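Local coordinates for 3-methyladenine DNA glycosylase (Helicobacter pylori, PDB 1PU6), which excises alkylated bases such as 3-methyladenine from DNA as a helix-hairpin-helix base-excision repair glycosylase, at residues E145-L157 with E165-G177. Numbering follows the deposited sequence.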
loop_
_atom_site.group_PDB
_atom_site.type_symbol
_atom_site.label_atom_id
_atom_site.label_comp_id
_atom_site.label_asym_id
_atom_site.label_seq_id
_atom_site.Cartn_x
_atom_site.Cartn_y
_atom_site.Cartn_z
ATOM N N GLU A 145 11.996 -0.902 -2.141
ATOM C CA GLU A 145 12.337 0.466 -1.684
ATOM C C GLU A 145 11.562 1.491 -2.487
ATOM O O GLU A 145 12.090 2.106 -3.393
ATOM C CB GLU A 145 13.869 0.732 -1.743
ATOM C CG GLU A 145 14.642 -0.181 -0.785
ATOM C CD GLU A 145 16.167 -0.193 -1.006
ATOM O OE1 GLU A 145 16.853 -0.786 -0.112
ATOM O OE2 GLU A 145 16.695 0.334 -2.068
ATOM N N VAL A 146 10.271 1.604 -2.176
ATOM C CA VAL A 146 9.333 2.516 -2.851
ATOM C C VAL A 146 8.530 3.228 -1.774
ATOM O O VAL A 146 7.996 2.571 -0.838
ATOM C CB VAL A 146 8.330 1.677 -3.692
ATOM C CG1 VAL A 146 7.229 2.523 -4.224
ATOM C CG2 VAL A 146 9.136 1.012 -4.844
ATOM N N MET A 147 8.392 4.558 -1.870
ATOM C CA MET A 147 7.495 5.281 -0.940
ATOM C C MET A 147 6.149 5.638 -1.620
ATOM O O MET A 147 6.135 6.356 -2.611
ATOM C CB MET A 147 8.129 6.563 -0.386
ATOM C CG MET A 147 7.284 7.003 0.977
ATOM S SD MET A 147 8.087 8.215 1.776
ATOM C CE MET A 147 6.634 9.085 2.479
ATOM N N VAL A 148 5.035 5.174 -1.068
ATOM C CA VAL A 148 3.702 5.469 -1.596
ATOM C C VAL A 148 3.406 6.941 -1.294
ATOM O O VAL A 148 3.763 7.427 -0.202
ATOM C CB VAL A 148 2.655 4.621 -0.855
ATOM C CG1 VAL A 148 1.223 5.045 -1.232
ATOM C CG2 VAL A 148 2.901 3.141 -1.172
ATOM N N VAL A 149 2.784 7.633 -2.260
ATOM C CA VAL A 149 2.157 8.953 -2.006
ATOM C C VAL A 149 0.707 8.944 -2.451
ATOM O O VAL A 149 0.250 7.960 -3.043
ATOM C CB VAL A 149 2.948 10.147 -2.645
ATOM C CG1 VAL A 149 4.396 10.200 -2.009
ATOM C CG2 VAL A 149 2.999 10.057 -4.173
ATOM N N ASP A 150 -0.043 10.000 -2.124
ATOM C CA ASP A 150 -1.534 9.958 -2.229
ATOM C C ASP A 150 -2.062 11.387 -1.979
ATOM O O ASP A 150 -1.271 12.304 -1.756
ATOM C CB ASP A 150 -2.133 9.006 -1.154
ATOM C CG ASP A 150 -1.666 9.325 0.260
ATOM O OD1 ASP A 150 -2.105 8.614 1.202
ATOM O OD2 ASP A 150 -0.882 10.264 0.543
ATOM N N LYS A 151 -3.388 11.562 -2.021
ATOM C CA LYS A 151 -4.010 12.867 -1.767
ATOM C C LYS A 151 -3.596 13.401 -0.379
ATOM O O LYS A 151 -3.308 14.599 -0.225
ATOM C CB LYS A 151 -5.546 12.790 -1.860
ATOM C CG LYS A 151 -6.200 14.191 -1.865
ATOM N N TYR A 152 -3.513 12.525 0.630
ATOM C CA TYR A 152 -3.096 13.010 1.951
ATOM C C TYR A 152 -1.716 13.656 1.887
ATOM O O TYR A 152 -1.495 14.695 2.485
ATOM C CB TYR A 152 -3.063 11.901 2.975
ATOM C CG TYR A 152 -4.382 11.331 3.425
ATOM C CD1 TYR A 152 -4.575 9.951 3.450
ATOM C CD2 TYR A 152 -5.411 12.146 3.873
ATOM C CE1 TYR A 152 -5.773 9.378 3.908
ATOM C CE2 TYR A 152 -6.612 11.589 4.324
ATOM C CZ TYR A 152 -6.776 10.193 4.345
ATOM O OH TYR A 152 -7.965 9.617 4.766
ATOM N N SER A 153 -0.767 13.017 1.176
ATOM C CA SER A 153 0.624 13.506 1.133
ATOM C C SER A 153 0.652 14.838 0.407
ATOM O O SER A 153 1.421 15.739 0.766
ATOM C CB SER A 153 1.534 12.517 0.353
ATOM O OG SER A 153 1.501 11.262 1.005
ATOM N N TYR A 154 -0.093 14.919 -0.697
ATOM C CA TYR A 154 -0.203 16.167 -1.438
ATOM C C TYR A 154 -0.681 17.314 -0.552
ATOM O O TYR A 154 -0.083 18.384 -0.572
ATOM C CB TYR A 154 -1.148 15.985 -2.651
ATOM C CG TYR A 154 -1.446 17.276 -3.341
ATOM C CD1 TYR A 154 -0.511 17.906 -4.163
ATOM C CD2 TYR A 154 -2.681 17.884 -3.145
ATOM C CE1 TYR A 154 -0.827 19.131 -4.779
ATOM C CE2 TYR A 154 -3.005 19.046 -3.739
ATOM C CZ TYR A 154 -2.081 19.692 -4.546
ATOM O OH TYR A 154 -2.473 20.881 -5.094
ATOM N N LEU A 155 -1.779 17.103 0.168
ATOM C CA LEU A 155 -2.395 18.148 0.987
ATOM C C LEU A 155 -1.516 18.497 2.150
ATOM O O LEU A 155 -1.440 19.682 2.505
ATOM C CB LEU A 155 -3.772 17.695 1.525
ATOM C CG LEU A 155 -4.891 17.580 0.467
ATOM C CD1 LEU A 155 -6.129 16.948 1.067
ATOM C CD2 LEU A 155 -5.227 18.962 -0.142
ATOM N N PHE A 156 -0.853 17.480 2.748
ATOM C CA PHE A 156 0.111 17.670 3.844
ATOM C C PHE A 156 1.272 18.580 3.394
ATOM O O PHE A 156 1.628 19.548 4.086
ATOM C CB PHE A 156 0.613 16.277 4.327
ATOM C CG PHE A 156 1.713 16.341 5.363
ATOM C CD1 PHE A 156 3.054 16.451 4.990
ATOM C CD2 PHE A 156 1.400 16.266 6.714
ATOM C CE1 PHE A 156 4.056 16.522 5.968
ATOM C CE2 PHE A 156 2.393 16.306 7.699
ATOM C CZ PHE A 156 3.720 16.425 7.335
ATOM N N LEU A 157 1.857 18.307 2.231
ATOM C CA LEU A 157 2.977 19.128 1.743
ATOM C C LEU A 157 2.513 20.521 1.336
ATOM O O LEU A 157 3.203 21.503 1.634
ATOM C CB LEU A 157 3.642 18.454 0.564
ATOM C CG LEU A 157 5.022 17.876 0.590
ATOM C CD1 LEU A 157 5.558 17.655 -0.878
ATOM C CD2 LEU A 157 6.064 18.628 1.468
ATOM N N GLU A 165 1.720 18.503 -7.785
ATOM C CA GLU A 165 0.503 17.797 -8.168
ATOM C C GLU A 165 0.797 16.473 -8.869
ATOM O O GLU A 165 -0.045 15.565 -8.814
ATOM C CB GLU A 165 -0.391 18.698 -9.038
ATOM C CG GLU A 165 -1.377 19.520 -8.208
ATOM C CD GLU A 165 -1.295 21.009 -8.466
ATOM O OE1 GLU A 165 -0.445 21.659 -7.822
ATOM O OE2 GLU A 165 -2.101 21.527 -9.291
ATOM N N ASP A 166 1.973 16.326 -9.494
ATOM C CA ASP A 166 2.256 15.120 -10.249
ATOM C C ASP A 166 2.700 13.989 -9.331
ATOM O O ASP A 166 3.616 14.196 -8.510
ATOM C CB ASP A 166 3.339 15.410 -11.271
ATOM C CG ASP A 166 3.715 14.201 -12.056
ATOM O OD1 ASP A 166 2.993 13.873 -13.047
ATOM O OD2 ASP A 166 4.714 13.501 -11.746
ATOM N N TYR A 167 2.084 12.808 -9.480
ATOM C CA TYR A 167 2.381 11.690 -8.544
ATOM C C TYR A 167 3.887 11.382 -8.496
ATOM O O TYR A 167 4.436 11.265 -7.409
ATOM C CB TYR A 167 1.574 10.397 -8.930
ATOM C CG TYR A 167 1.770 9.244 -7.975
ATOM C CD1 TYR A 167 0.751 8.891 -7.063
ATOM C CD2 TYR A 167 2.980 8.547 -7.939
ATOM C CE1 TYR A 167 0.929 7.860 -6.157
ATOM C CE2 TYR A 167 3.197 7.569 -7.033
ATOM C CZ TYR A 167 2.166 7.198 -6.153
ATOM O OH TYR A 167 2.420 6.187 -5.238
ATOM N N ASP A 168 4.551 11.193 -9.640
ATOM C CA ASP A 168 5.947 10.709 -9.608
ATOM C C ASP A 168 6.940 11.738 -9.037
ATOM O O ASP A 168 7.965 11.399 -8.416
ATOM C CB ASP A 168 6.438 10.285 -10.988
ATOM C CG ASP A 168 5.739 9.005 -11.497
ATOM O OD1 ASP A 168 5.734 8.748 -12.733
ATOM O OD2 ASP A 168 5.138 8.221 -10.766
ATOM N N GLU A 169 6.634 13.008 -9.258
ATOM C CA GLU A 169 7.457 14.094 -8.707
ATOM C C GLU A 169 7.251 14.277 -7.209
ATOM O O GLU A 169 8.197 14.504 -6.491
ATOM C CB GLU A 169 7.126 15.388 -9.455
ATOM C CG GLU A 169 7.590 15.257 -10.920
ATOM C CD GLU A 169 7.331 16.508 -11.756
ATOM O OE1 GLU A 169 7.504 16.441 -13.016
ATOM O OE2 GLU A 169 7.002 17.566 -11.173
ATOM N N LEU A 170 6.018 14.068 -6.751
ATOM C CA LEU A 170 5.701 14.088 -5.327
ATOM C C LEU A 170 6.427 12.917 -4.616
ATOM O O LEU A 170 7.065 13.060 -3.570
ATOM C CB LEU A 170 4.197 13.925 -5.201
ATOM C CG LEU A 170 3.455 14.410 -3.974
ATOM C CD1 LEU A 170 2.137 13.691 -3.661
ATOM C CD2 LEU A 170 4.054 15.296 -2.883
ATOM N N GLN A 171 6.332 11.735 -5.224
ATOM C CA GLN A 171 7.097 10.594 -4.740
ATOM C C GLN A 171 8.642 10.855 -4.698
ATOM O O GLN A 171 9.340 10.485 -3.738
ATOM C CB GLN A 171 6.813 9.398 -5.614
ATOM C CG GLN A 171 7.599 8.177 -5.273
ATOM C CD GLN A 171 7.080 7.011 -6.097
ATOM O OE1 GLN A 171 7.216 7.034 -7.334
ATOM N NE2 GLN A 171 6.437 6.034 -5.441
ATOM N N HIS A 172 9.182 11.430 -5.773
ATOM C CA HIS A 172 10.610 11.650 -5.810
ATOM C C HIS A 172 11.039 12.651 -4.753
ATOM O O HIS A 172 12.089 12.473 -4.124
ATOM C CB HIS A 172 11.059 12.177 -7.202
ATOM C CG HIS A 172 12.566 12.174 -7.375
ATOM N ND1 HIS A 172 13.241 13.154 -8.073
ATOM C CD2 HIS A 172 13.513 11.289 -6.971
ATOM C CE1 HIS A 172 14.542 12.894 -8.071
ATOM N NE2 HIS A 172 14.739 11.786 -7.383
ATOM N N PHE A 173 10.217 13.687 -4.514
ATOM C CA PHE A 173 10.502 14.611 -3.416
ATOM C C PHE A 173 10.613 13.841 -2.103
ATOM O O PHE A 173 11.573 14.041 -1.309
ATOM C CB PHE A 173 9.349 15.664 -3.242
ATOM C CG PHE A 173 9.494 16.486 -1.964
ATOM C CD1 PHE A 173 8.882 16.063 -0.768
ATOM C CD2 PHE A 173 10.291 17.652 -1.936
ATOM C CE1 PHE A 173 9.005 16.790 0.391
ATOM C CE2 PHE A 173 10.428 18.388 -0.730
ATOM C CZ PHE A 173 9.799 17.939 0.425
ATOM N N PHE A 174 9.647 12.946 -1.823
ATOM C CA PHE A 174 9.688 12.200 -0.533
ATOM C C PHE A 174 10.874 11.214 -0.456
ATOM O O PHE A 174 11.591 11.162 0.562
ATOM C CB PHE A 174 8.339 11.541 -0.245
ATOM C CG PHE A 174 7.361 12.467 0.445
ATOM C CD1 PHE A 174 7.510 12.777 1.802
ATOM C CD2 PHE A 174 6.287 13.058 -0.267
ATOM C CE1 PHE A 174 6.626 13.670 2.457
ATOM C CE2 PHE A 174 5.367 13.937 0.366
ATOM C CZ PHE A 174 5.541 14.252 1.735
ATOM N N GLU A 175 11.162 10.524 -1.558
ATOM C CA GLU A 175 12.285 9.560 -1.567
ATOM C C GLU A 175 13.647 10.231 -1.475
ATOM O O GLU A 175 14.534 9.760 -0.737
ATOM C CB GLU A 175 12.245 8.647 -2.819
ATOM C CG GLU A 175 11.088 7.649 -2.724
ATOM C CD GLU A 175 10.917 6.766 -3.968
ATOM O OE1 GLU A 175 9.968 5.914 -4.015
ATOM O OE2 GLU A 175 11.743 6.907 -4.899
ATOM N N LYS A 176 13.853 11.262 -2.291
ATOM C CA LYS A 176 15.210 11.800 -2.413
ATOM C C LYS A 176 15.775 12.413 -1.111
ATOM O O LYS A 176 16.983 12.326 -0.860
ATOM C CB LYS A 176 15.303 12.773 -3.599
ATOM C CG LYS A 176 14.783 14.172 -3.375
ATOM C CD LYS A 176 14.595 14.881 -4.761
ATOM C CE LYS A 176 14.951 16.362 -4.769
ATOM N NZ LYS A 176 16.392 16.618 -4.410
ATOM N N GLY A 177 14.918 13.025 -0.290
ATOM C CA GLY A 177 15.388 13.581 0.978
ATOM C C GLY A 177 15.926 12.475 1.888
ATOM O O GLY A 177 16.900 12.668 2.595
HETATM O O HOH W 1 13.293 4.559 -4.660
#
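Val149 sits where the extended run 145-150 crosses helix 167-177. CG2 stands over the centre of one face of the Tyr167 ring, a CH-pi contact 3.6 Å from the centroid, while CG1 meets Phe174 CD2 and the backbone at Gln171. The side chain leaves the backbone toward the helix, and with CG1 anti to the carbonyl carbon (chi1 -61°) CG2 falls over Tyr167 and CG1 beside Phe174. Farther along, helix 151-157, crossing at 67°, closes over the same row: Leu157 CD1 presses on Leu170 CD2 at 3.4 Å, tighter than usual for carbons, and Leu157 CG comes up to Phe174 CZ. Met147 closes the other end: CE packs 3.9 Å from Phe174 CD1, and SD lies oblique to that ring, 5.4 Å from its centroid, a Met-aromatic contact, with Tyr199 and Phe202 of helix 195-203 behind.

Along one flank the extended run is held by side chains of helix 167-177. Glu175 OE1 accepts from Met147 N at 3.0 Å, on the anti side of the carboxylate, and the extended Gln171 side chain sends NE2 to Met147 O at 2.9 Å, from above the carbonyl plane. Tyr167 OH receives only a weak bond from Val149 N; Asp135 of helix 131-141 bonds both this hydroxyl and Gln171 NE2.

Toward solvent the packing is looser: a water bridges Glu145 O and, weakly, Glu175 OE2, and exposed Glu165 lays CG obliquely against the Tyr154 ring. Within this HhH-GPD fold, the chemistry implies an apolar seam joining the helices, while Gln171 and Glu175 pair with the backbone of Met147 in an extended loop segment.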